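Local structure of ganglioside-induced differentiation-associated protein 2 (Homo sapiens, 4UML) at residues Q10-V14 with D15-S19; F47-K51 with D52-K56; N84-S87 with E88-M92. The protein is of unknown function but carries, in the part described here, a macro domain, a fold that in many relatives binds ADP-ribose. All coordinates share one frame; numbering follows the deposited sequence.

Interaction 1: Q10-V14 with D15-S19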
loop_
_atom_site.group_PDB
_atom_site.type_symbol
_atom_site.label_atom_id
_atom_site.label_comp_id
_atom_site.label_asym_id
_atom_site.label_seq_id
_atom_site.Cartn_x
_atom_site.Cartn_y
_atom_site.Cartn_z
ATOM N N GLN A 10 -2.209 10.467 -19.162
ATOM C CA GLN A 10 -3.106 9.375 -18.809
ATOM C C GLN A 10 -3.009 8.930 -17.327
ATOM O O GLN A 10 -3.646 7.942 -16.945
ATOM C CB GLN A 10 -2.890 8.201 -19.787
ATOM C CG GLN A 10 -3.170 8.555 -21.251
ATOM C CD GLN A 10 -4.563 9.142 -21.447
ATOM O OE1 GLN A 10 -4.716 10.341 -21.681
ATOM N NE2 GLN A 10 -5.585 8.307 -21.299
ATOM N N PHE A 11 -2.271 9.673 -16.485
ATOM C CA PHE A 11 -2.031 9.243 -15.097
ATOM C C PHE A 11 -2.405 10.300 -14.051
ATOM O O PHE A 11 -2.772 11.442 -14.384
ATOM C CB PHE A 11 -0.571 8.797 -14.936
ATOM C CG PHE A 11 0.446 9.889 -15.172
ATOM C CD1 PHE A 11 0.852 10.710 -14.133
ATOM C CD2 PHE A 11 1.015 10.065 -16.427
ATOM C CE1 PHE A 11 1.778 11.716 -14.333
ATOM C CE2 PHE A 11 1.949 11.062 -16.644
ATOM C CZ PHE A 11 2.329 11.896 -15.599
ATOM N N VAL A 12 -2.335 9.905 -12.786
ATOM C CA VAL A 12 -2.644 10.774 -11.670
ATOM C C VAL A 12 -1.351 11.187 -10.979
ATOM O O VAL A 12 -0.567 10.342 -10.526
ATOM C CB VAL A 12 -3.586 10.066 -10.686
ATOM C CG1 VAL A 12 -3.698 10.833 -9.372
ATOM C CG2 VAL A 12 -4.942 9.864 -11.340
ATOM N N ASP A 13 -1.110 12.496 -10.925
ATOM C CA ASP A 13 0.121 13.007 -10.382
ATOM C C ASP A 13 0.011 13.107 -8.883
ATOM O O ASP A 13 -0.856 13.813 -8.374
ATOM C CB ASP A 13 0.434 14.386 -10.974
ATOM C CG ASP A 13 1.745 14.963 -10.499
ATOM O OD1 ASP A 13 2.561 14.322 -9.764
ATOM O OD2 ASP A 13 1.976 16.127 -10.883
ATOM N N VAL A 14 0.913 12.436 -8.176
ATOM C CA VAL A 14 0.876 12.415 -6.720
ATOM C C VAL A 14 1.049 13.836 -6.115
ATOM O O VAL A 14 0.555 14.114 -5.019
ATOM C CB VAL A 14 1.859 11.382 -6.130
ATOM C CG1 VAL A 14 3.313 11.695 -6.507
ATOM C CG2 VAL A 14 1.712 11.314 -4.620
ATOM N N ASP A 15 1.701 14.731 -6.854
ATOM C CA ASP A 15 1.869 16.134 -6.417
ATOM C C ASP A 15 0.598 16.926 -6.296
ATOM O O ASP A 15 0.550 17.845 -5.503
ATOM C CB ASP A 15 2.767 16.889 -7.382
ATOM C CG ASP A 15 4.204 16.512 -7.243
ATOM O OD1 ASP A 15 4.525 15.784 -6.273
ATOM O OD2 ASP A 15 5.014 16.952 -8.106
ATOM N N THR A 16 -0.403 16.618 -7.111
ATOM C CA THR A 16 -1.679 17.304 -7.030
ATOM C C THR A 16 -2.572 16.827 -5.869
ATOM O O THR A 16 -3.624 17.416 -5.630
ATOM C CB THR A 16 -2.493 17.156 -8.330
ATOM O OG1 THR A 16 -2.801 15.768 -8.564
ATOM C CG2 THR A 16 -1.723 17.756 -9.517
ATOM N N LEU A 17 -2.192 15.747 -5.180
ATOM C CA LEU A 17 -3.119 15.117 -4.238
ATOM C C LEU A 17 -2.972 15.779 -2.885
ATOM O O LEU A 17 -1.864 15.879 -2.361
ATOM C CB LEU A 17 -2.886 13.580 -4.148
ATOM C CG LEU A 17 -3.057 12.817 -5.465
ATOM C CD1 LEU A 17 -2.945 11.293 -5.277
ATOM C CD2 LEU A 17 -4.383 13.179 -6.127
ATOM N N PRO A 18 -4.094 16.225 -2.295
ATOM C CA PRO A 18 -3.959 16.806 -0.966
ATOM C C PRO A 18 -3.552 15.798 0.131
ATOM O O PRO A 18 -4.104 14.695 0.235
ATOM C CB PRO A 18 -5.338 17.424 -0.718
ATOM C CG PRO A 18 -6.269 16.592 -1.538
ATOM C CD PRO A 18 -5.490 16.207 -2.761
ATOM N N SER A 19 -2.562 16.214 0.894
ATOM C CA SER A 19 -1.938 15.488 1.983
ATOM C C SER A 19 -2.868 15.490 3.195
ATOM O O SER A 19 -3.699 16.390 3.328
ATOM C CB SER A 19 -0.664 16.251 2.354
ATOM O OG SER A 19 0.293 15.426 2.976
HETATM O O HOH W 1 5.355 14.333 -9.356
HETATM O O HOH W 2 0.486 14.653 -2.382
#
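D13 and T16 meet across a short turn in the N-terminal segment, a local, largely surface contact well ahead of helix 51-54, where the chain runs past strand 57-61, an outermost strand of the sheet. The carbonyl of D13 takes two donors from T16. T16 OG1 lies 2.8 Å from D13 O, in the carbonyl plane, while T16 N reaches the same oxygen at 3.1 Å from above that plane. With chi1 at 62°, the threonine hydroxyl folds back over its own backbone to face D13 O. One residue further on, L17 N bonds to V14 O at 3.2 Å, continuing the 3-10 winding.

The D13 side chain adds a bond of its own: OD1 accepts from D15 N at 3.1 Å, a nearly straight N-H that meets the carboxylate from above its plane. N68 also donates to D13 OD1. The two carboxylates come close, with D13 OD1 and D15 OD2 4.0 Å apart, and a water donating to both, weakly to D15, probably eases their repulsion.

On the apolar side V12 CG1 meets L17 CD2 at 4.1 Å, the side chains crossing at about a right angle, and both also rest on W60. The D13 side chain, bonded to the amide two residues on, makes an Asx turn, and the D13 carbonyl bond to T16 N is the first of two overlapping i to i+3 turns of a 3-10 segment.

Interaction 2: F47-K51 with D52-K56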
loop_
_atom_site.group_PDB
_atom_site.type_symbol
_atom_site.label_atom_id
_atom_site.label_comp_id
_atom_site.label_asym_id
_atom_site.label_seq_id
_atom_site.Cartn_x
_atom_site.Cartn_y
_atom_site.Cartn_z
ATOM N N PHE A 47 -0.732 8.265 19.949
ATOM C CA PHE A 47 0.225 8.891 19.063
ATOM C C PHE A 47 0.214 10.407 19.238
ATOM O O PHE A 47 -0.831 11.010 19.394
ATOM C CB PHE A 47 -0.061 8.485 17.605
ATOM C CG PHE A 47 0.252 7.046 17.331
ATOM C CD1 PHE A 47 1.543 6.668 16.974
ATOM C CD2 PHE A 47 -0.707 6.077 17.512
ATOM C CE1 PHE A 47 1.853 5.339 16.754
ATOM C CE2 PHE A 47 -0.403 4.735 17.313
ATOM C CZ PHE A 47 0.882 4.369 16.934
ATOM N N LEU A 48 1.398 10.995 19.226
ATOM C CA LEU A 48 1.552 12.438 19.317
ATOM C C LEU A 48 1.420 13.087 17.927
ATOM O O LEU A 48 1.877 12.542 16.905
ATOM C CB LEU A 48 2.923 12.784 19.936
ATOM C CG LEU A 48 3.337 12.041 21.230
ATOM C CD1 LEU A 48 4.768 12.394 21.637
ATOM C CD2 LEU A 48 2.342 12.288 22.377
ATOM N N TYR A 49 0.772 14.246 17.895
ATOM C CA TYR A 49 0.833 15.144 16.749
ATOM C C TYR A 49 2.248 15.182 16.170
ATOM O O TYR A 49 3.219 15.382 16.900
ATOM C CB TYR A 49 0.457 16.566 17.172
ATOM C CG TYR A 49 0.642 17.563 16.065
ATOM C CD1 TYR A 49 -0.265 17.615 15.027
ATOM C CD2 TYR A 49 1.733 18.443 16.043
ATOM C CE1 TYR A 49 -0.114 18.519 13.992
ATOM C CE2 TYR A 49 1.895 19.352 15.005
ATOM C CZ TYR A 49 0.956 19.380 13.979
ATOM O OH TYR A 49 1.033 20.237 12.913
ATOM N N ASN A 50 2.370 14.981 14.863
ATOM C CA ASN A 50 3.680 15.087 14.211
ATOM C C ASN A 50 3.471 15.633 12.802
ATOM O O ASN A 50 3.085 14.899 11.888
ATOM C CB ASN A 50 4.380 13.732 14.219
ATOM C CG ASN A 50 5.713 13.753 13.507
ATOM O OD1 ASN A 50 5.956 14.574 12.628
ATOM N ND2 ASN A 50 6.568 12.820 13.855
ATOM N N LYS A 51 3.693 16.940 12.661
ATOM C CA LYS A 51 3.362 17.689 11.440
ATOM C C LYS A 51 4.057 17.121 10.211
ATOM O O LYS A 51 3.489 17.046 9.120
ATOM C CB LYS A 51 3.782 19.162 11.605
ATOM C CG LYS A 51 3.648 19.984 10.333
ATOM C CD LYS A 51 3.598 21.478 10.602
ATOM C CE LYS A 51 2.866 22.171 9.466
ATOM N NZ LYS A 51 2.855 23.650 9.630
ATOM N N ASP A 52 5.312 16.778 10.418
ATOM C CA ASP A 52 6.187 16.295 9.380
ATOM C C ASP A 52 5.665 14.957 8.803
ATOM O O ASP A 52 5.583 14.784 7.592
ATOM C CB ASP A 52 7.588 16.139 9.978
ATOM C CG ASP A 52 8.571 15.523 9.023
ATOM O OD1 ASP A 52 9.051 16.234 8.114
ATOM O OD2 ASP A 52 8.875 14.323 9.190
ATOM N N VAL A 53 5.295 14.033 9.682
ATOM C CA VAL A 53 4.737 12.731 9.283
ATOM C C VAL A 53 3.379 12.898 8.587
ATOM O O VAL A 53 3.113 12.264 7.553
ATOM C CB VAL A 53 4.657 11.793 10.508
ATOM C CG1 VAL A 53 3.846 10.548 10.222
ATOM C CG2 VAL A 53 6.062 11.411 10.941
ATOM N N ASN A 54 2.538 13.787 9.112
ATOM C CA ASN A 54 1.229 14.026 8.531
ATOM C C ASN A 54 1.258 14.547 7.124
ATOM O O ASN A 54 0.292 14.345 6.382
ATOM C CB ASN A 54 0.439 15.044 9.344
ATOM C CG ASN A 54 -0.081 14.483 10.652
ATOM O OD1 ASN A 54 0.257 13.358 11.071
ATOM N ND2 ASN A 54 -0.916 15.269 11.310
ATOM N N GLY A 55 2.308 15.312 6.807
ATOM C CA GLY A 55 2.478 15.899 5.490
ATOM C C GLY A 55 2.845 14.873 4.417
ATOM O O GLY A 55 2.679 15.139 3.235
ATOM N N LYS A 56 3.299 13.702 4.850
ATOM C CA LYS A 56 3.666 12.603 3.952
ATOM C C LYS A 56 2.538 11.637 3.632
ATOM O O LYS A 56 2.640 10.853 2.699
ATOM C CB LYS A 56 4.809 11.842 4.566
ATOM C CG LYS A 56 5.991 12.759 4.805
ATOM C CD LYS A 56 7.118 12.053 5.516
ATOM C CE LYS A 56 8.328 12.976 5.580
ATOM N NZ LYS A 56 9.569 12.201 5.796
HETATM O O HOH W 3 0.483 13.160 13.706
#
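N50 and V53 form the N-cap contact of helix 51-54, the short helix that precedes strand 57-61 in the macro domain. The capping bond comes first: V53 N donates to N50 OD1 at 3.1 Å with an N-H...O angle of 170°, approaching from above the amide plane. N50 CG stands anti to the backbone N (chi1 177°), which swings the amide round to the first turn of the helix. Shortening N50 to alanine removes the amide, which would probably leave V53 N without its side-chain acceptor and open a gap beside the valine's CG2.

The backbone takes over from the cap. N54 N bonds to N50 O at 3.0 Å, nearly in line with the carbonyl, and G55 N follows to K51 O at 3.1 Å with a more bent N-H. A water joins the two sides as well, accepting from N50 N and donating to N54 OD1. The other end of that amide, N54 ND2, is turned to P225 O near the end of this construct, so N54 ties the helix to the segment after helix 210-223 while its OD1 faces the water.

Van der Waals contact completes the join. V53 CG2 sits 3.3 Å from N50 ND2, and the two side chains cross at about a right angle, with V53 also touching F224. N50 packs on R191 of helix 179-197. Y49 lies on another side of the turn, its CE1 4.3 Å from N54 ND2. The Y49 ring also has the backbone N of K51 over one face, 3.8 Å above the ring plane and displaced toward the rim.

Interaction 3: N84-S87 with E88-M92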
loop_
_atom_site.group_PDB
_atom_site.type_symbol
_atom_site.label_atom_id
_atom_site.label_comp_id
_atom_site.label_asym_id
_atom_site.label_seq_id
_atom_site.Cartn_x
_atom_site.Cartn_y
_atom_site.Cartn_z
ATOM N N ASN A 84 -7.967 -10.170 -8.942
ATOM C CA ASN A 84 -8.722 -9.288 -8.044
ATOM C C ASN A 84 -8.712 -7.892 -8.651
ATOM O O ASN A 84 -7.934 -7.617 -9.547
ATOM C CB ASN A 84 -8.143 -9.336 -6.600
ATOM C CG ASN A 84 -6.787 -8.648 -6.477
ATOM O OD1 ASN A 84 -6.699 -7.435 -6.630
ATOM N ND2 ASN A 84 -5.734 -9.414 -6.240
ATOM N N PRO A 85 -9.590 -7.015 -8.203
ATOM C CA PRO A 85 -9.717 -5.710 -8.833
ATOM C C PRO A 85 -8.394 -4.906 -8.920
ATOM O O PRO A 85 -8.153 -4.180 -9.892
ATOM C CB PRO A 85 -10.692 -4.992 -7.914
ATOM C CG PRO A 85 -11.459 -6.066 -7.237
ATOM C CD PRO A 85 -10.477 -7.156 -7.033
ATOM N N VAL A 86 -7.543 -5.030 -7.903
ATOM C CA VAL A 86 -6.283 -4.305 -7.890
ATOM C C VAL A 86 -5.378 -4.834 -8.982
ATOM O O VAL A 86 -4.960 -4.071 -9.882
ATOM C CB VAL A 86 -5.613 -4.372 -6.489
ATOM C CG1 VAL A 86 -4.163 -3.919 -6.563
ATOM C CG2 VAL A 86 -6.396 -3.520 -5.519
ATOM N N SER A 87 -5.127 -6.150 -8.951
ATOM C CA SER A 87 -4.274 -6.816 -9.913
ATOM C C SER A 87 -4.773 -6.692 -11.343
ATOM O O SER A 87 -3.970 -6.662 -12.274
ATOM C CB SER A 87 -4.152 -8.305 -9.601
ATOM O OG SER A 87 -3.426 -8.511 -8.403
ATOM N N GLU A 88 -6.083 -6.693 -11.513
ATOM C CA GLU A 88 -6.651 -6.564 -12.855
ATOM C C GLU A 88 -6.217 -5.241 -13.507
ATOM O O GLU A 88 -5.773 -5.228 -14.650
ATOM C CB GLU A 88 -8.174 -6.651 -12.812
ATOM C CG GLU A 88 -8.708 -8.061 -12.617
ATOM C CD GLU A 88 -10.231 -8.097 -12.605
ATOM O OE1 GLU A 88 -10.826 -7.864 -13.689
ATOM O OE2 GLU A 88 -10.830 -8.353 -11.521
ATOM N N SER A 89 -6.343 -4.130 -12.786
ATOM C CA SER A 89 -5.898 -2.825 -13.339
ATOM C C SER A 89 -4.420 -2.775 -13.561
ATOM O O SER A 89 -3.962 -2.332 -14.611
ATOM C CB SER A 89 -6.236 -1.687 -12.406
ATOM O OG SER A 89 -7.585 -1.784 -12.080
ATOM N N ILE A 90 -3.673 -3.172 -12.530
ATOM C CA ILE A 90 -2.251 -3.113 -12.598
ATOM C C ILE A 90 -1.756 -3.932 -13.804
ATOM O O ILE A 90 -0.944 -3.441 -14.581
ATOM C CB ILE A 90 -1.601 -3.606 -11.288
ATOM C CG1 ILE A 90 -1.874 -2.634 -10.117
ATOM C CG2 ILE A 90 -0.141 -3.819 -11.507
ATOM C CD1 ILE A 90 -1.207 -3.019 -8.785
ATOM N N PHE A 91 -2.206 -5.177 -13.973
ATOM C CA PHE A 91 -1.678 -5.996 -15.102
ATOM C C PHE A 91 -2.057 -5.419 -16.476
ATOM O O PHE A 91 -1.262 -5.397 -17.425
ATOM C CB PHE A 91 -2.185 -7.450 -15.032
ATOM C CG PHE A 91 -1.577 -8.271 -13.934
ATOM C CD1 PHE A 91 -0.461 -7.849 -13.230
ATOM C CD2 PHE A 91 -2.109 -9.500 -13.633
ATOM C CE1 PHE A 91 0.092 -8.638 -12.234
ATOM C CE2 PHE A 91 -1.562 -10.293 -12.640
ATOM C CZ PHE A 91 -0.456 -9.868 -11.947
ATOM N N MET A 92 -3.271 -4.930 -16.574
ATOM C CA MET A 92 -3.703 -4.348 -17.798
ATOM C C MET A 92 -2.836 -3.133 -18.146
ATOM O O MET A 92 -2.385 -2.984 -19.287
ATOM C CB MET A 92 -5.150 -3.924 -17.652
ATOM C CG MET A 92 -5.593 -3.059 -18.806
ATOM S SD MET A 92 -7.367 -2.843 -18.784
ATOM C CE MET A 92 -7.879 -4.469 -19.344
#
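E88 N donates to N84 O at 2.9 Å, the first of the i to i+4 backbone bonds that wind helix 85-94. I90 N to V86 O and F91 N to S87 O continue the series, whereas S89 N to P85 O is weak at 3.4 Å. N84 is the N-cap. Its OD1 takes S87 N at 3.1 Å from above the amide plane, and V86 N more weakly at a strongly bent angle.

Polar side chains fasten the helix to its surroundings. N84 ND2 donates to T75 O and D82, fixing the turn of the capping amide, while S87 OG bonds to N74 at the end of strand 71-75. S89 OG is hydrogen-bonded to D63 OD2, with P85 O 3.3 Å from the same OG.

Among the apolar groups, V86 and I90 run side by side one turn apart, V86 CG1 to I90 CD1 3.8 Å, and both touch N74. S87 CB sits over one face of the F91 ring, whose CE2 is 4.5 Å away; L98 and L102 of helix 97-105 pack on the same phenylalanine.

N84 thus serves the helix twice, with its backbone oxygen and with OD1, and its ND2 links the capped end back to T75 of strand 71-75 and to D82 just before the helix. The N84 backbone N is buried without a partner in the model. For S87 N, the side-chain cap supplies an acceptor that first-turn amides otherwise lack.

From the N terminus, interaction 1 comes first: residues 10-19 turn once beside outer strand 57-61. The chain then passes through the unmodelled residues 24-43 before interaction 2 caps helix 51-54, which leads directly into that strand. The two meet where S19 packs against G55, as the chain leaves helix 51-54 for strand 57-61. Interaction 3 follows, after strand 71-75, as the start of helix 85-94. All three are local contacts in continuous chain, a 3-10 turn and two helix starts, arranged in series, and none nests in or crosses another. Interactions 2 and 3 lie on opposite sides of the chain's centre, their own centres about 32 Å apart.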